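Local coordinates for protein beta-lactamase Mb2281c (Mycobacterium bovis, PDB 3I7J) that probably hydrolyses an amide or ester substrate through a serine, as a member of the beta-lactamase family of serine hydrolases and penicillin-binding proteins, at residues 80-85 / 100-105. Numbering follows the deposited sequence.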
loop_
_atom_site.group_PDB
_atom_site.type_symbol
_atom_site.label_atom_id
_atom_site.label_comp_id
_atom_site.label_asym_id
_atom_site.label_seq_id
_atom_site.Cartn_x
_atom_site.Cartn_y
_atom_site.Cartn_z
ATOM N N SER A 80 -6.711 -13.688 7.482
ATOM C CA SER A 80 -6.625 -14.304 8.807
ATOM C C SER A 80 -7.985 -14.602 9.445
ATOM O O SER A 80 -8.048 -15.318 10.442
ATOM C CB SER A 80 -5.821 -13.414 9.759
ATOM O OG SER A 80 -6.542 -12.230 10.063
ATOM N N GLY A 81 -9.060 -14.060 8.874
ATOM C CA GLY A 81 -10.388 -14.283 9.420
ATOM C C GLY A 81 -10.657 -13.316 10.554
ATOM O O GLY A 81 -11.702 -13.353 11.207
ATOM N N LEU A 82 -9.693 -12.434 10.780
ATOM C CA LEU A 82 -9.765 -11.441 11.836
ATOM C C LEU A 82 -10.694 -10.288 11.460
ATOM O O LEU A 82 -10.838 -9.937 10.287
ATOM C CB LEU A 82 -8.356 -10.920 12.107
ATOM C CG LEU A 82 -7.797 -10.753 13.518
ATOM C CD1 LEU A 82 -8.336 -11.790 14.493
ATOM C CD2 LEU A 82 -6.292 -10.851 13.400
ATOM N N ALA A 83 -11.321 -9.705 12.472
ATOM C CA ALA A 83 -12.234 -8.600 12.273
ATOM C C ALA A 83 -11.488 -7.377 11.769
ATOM O O ALA A 83 -10.256 -7.313 11.804
ATOM C CB ALA A 83 -12.949 -8.264 13.583
HETATM N N MSE A 84 -12.256 -6.391 11.327
HETATM C CA MSE A 84 -11.707 -5.155 10.800
HETATM C C MSE A 84 -10.947 -4.305 11.812
HETATM O O MSE A 84 -9.844 -3.841 11.527
HETATM C CB MSE A 84 -12.834 -4.317 10.200
HETATM C CG MSE A 84 -12.439 -2.879 9.921
HETATM SE SE MSE A 84 -11.158 -2.728 8.483
HETATM C CE MSE A 84 -12.469 -2.436 7.046
ATOM N N HIS A 85 -11.538 -4.110 12.989
ATOM C CA HIS A 85 -10.939 -3.261 14.013
ATOM C C HIS A 85 -10.477 -3.921 15.306
ATOM O O HIS A 85 -9.644 -3.360 16.014
ATOM C CB HIS A 85 -11.918 -2.136 14.371
ATOM C CG HIS A 85 -12.349 -1.310 13.202
ATOM N ND1 HIS A 85 -11.496 -0.450 12.542
ATOM C CD2 HIS A 85 -13.542 -1.220 12.568
ATOM C CE1 HIS A 85 -12.147 0.131 11.549
ATOM N NE2 HIS A 85 -13.388 -0.319 11.543
ATOM N N SER A 100 -8.474 -5.764 6.867
ATOM C CA SER A 100 -8.416 -5.584 8.313
ATOM C C SER A 100 -7.272 -4.723 8.826
ATOM O O SER A 100 -6.113 -4.920 8.452
ATOM C CB SER A 100 -8.344 -6.948 9.005
ATOM O OG SER A 100 -8.166 -6.793 10.403
ATOM N N ASN A 101 -7.610 -3.756 9.677
ATOM C CA ASN A 101 -6.601 -2.901 10.293
ATOM C C ASN A 101 -5.946 -3.696 11.418
ATOM O O ASN A 101 -4.726 -3.714 11.533
ATOM C CB ASN A 101 -7.223 -1.648 10.913
ATOM C CG ASN A 101 -7.542 -0.564 9.890
ATOM O OD1 ASN A 101 -8.191 0.421 10.224
ATOM N ND2 ASN A 101 -7.082 -0.736 8.653
ATOM N N TYR A 102 -6.761 -4.356 12.244
ATOM C CA TYR A 102 -6.222 -5.114 13.363
ATOM C C TYR A 102 -5.306 -6.237 12.885
ATOM O O TYR A 102 -4.386 -6.637 13.599
ATOM C CB TYR A 102 -7.353 -5.662 14.247
ATOM C CG TYR A 102 -6.856 -6.281 15.538
ATOM C CD1 TYR A 102 -6.716 -7.660 15.659
ATOM C CD2 TYR A 102 -6.442 -5.480 16.607
ATOM C CE1 TYR A 102 -6.170 -8.231 16.806
ATOM C CE2 TYR A 102 -5.891 -6.044 17.764
ATOM C CZ TYR A 102 -5.755 -7.418 17.852
ATOM O OH TYR A 102 -5.190 -7.990 18.973
ATOM N N GLY A 103 -5.557 -6.739 11.678
ATOM C CA GLY A 103 -4.707 -7.774 11.126
ATOM C C GLY A 103 -3.288 -7.234 11.007
ATOM O O GLY A 103 -2.322 -7.962 11.231
ATOM N N PHE A 104 -3.147 -5.953 10.672
ATOM C CA PHE A 104 -1.820 -5.365 10.546
ATOM C C PHE A 104 -1.207 -5.061 11.906
ATOM O O PHE A 104 0.014 -5.000 12.034
ATOM C CB PHE A 104 -1.847 -4.099 9.673
ATOM C CG PHE A 104 -1.444 -4.343 8.236
ATOM C CD1 PHE A 104 -1.998 -5.399 7.513
ATOM C CD2 PHE A 104 -0.517 -3.517 7.606
ATOM C CE1 PHE A 104 -1.635 -5.636 6.183
ATOM C CE2 PHE A 104 -0.144 -3.741 6.273
ATOM C CZ PHE A 104 -0.706 -4.804 5.565
ATOM N N THR A 105 -2.037 -4.875 12.928
ATOM C CA THR A 105 -1.483 -4.621 14.252
ATOM C C THR A 105 -0.882 -5.920 14.766
ATOM O O THR A 105 0.173 -5.903 15.389
ATOM C CB THR A 105 -2.540 -4.135 15.263
ATOM O OG1 THR A 105 -3.555 -5.131 15.390
ATOM C CG2 THR A 105 -3.165 -2.837 14.801
#
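Ser100 meets Ala83 across the start of helix 101-115. Ser100 CB lies 3.4 Å from Ala83 O. Ser100 OG stands anti to the backbone N (chi1 175°), which lets it work in two directions: Ser100 OG donates to Ala83 O at 2.6 Å, tilted 27° from that carbonyl plane, and accepts from Gly103 N at 2.9 Å. Ser100 is the N-cap residue, and the second bond is its capping bond, so one hydroxyl both closes the first turn and ties it to the loop.

The next carbonyl, Met84 O, takes two further amides of that turn. Asn101 N reaches Met84 O at 2.9 Å within the carbonyl plane, whereas Tyr102 N approaches Met84 O from above the plane with a nearly straight N-H (3.2 Å, 167°). Met84 O and the cap hydroxyl between them take the N-H groups of Asn101, Tyr102 and Gly103, at a helix start with no preceding turn to supply acceptors.

Beside this polar core, Leu82 CG and CD2 both touch Tyr102 CD1, CG lying at the ring edge 3.9 Å away. Tyr102 CB rests against His85 O at 3.7 Å.

The joined loop follows helix 72-76, and Leu82 also packs on Pro67. Further along helix 101-115, Phe104 packs on Lys43 and Val46 of helix 42-56. The Asn101 side chain touches an SxxK-like group including Ser40 and Lys43, and Tyr99, Ser100 and Asn101 fit a YxN pattern, both consistent with a serine beta-lactamase-like active site.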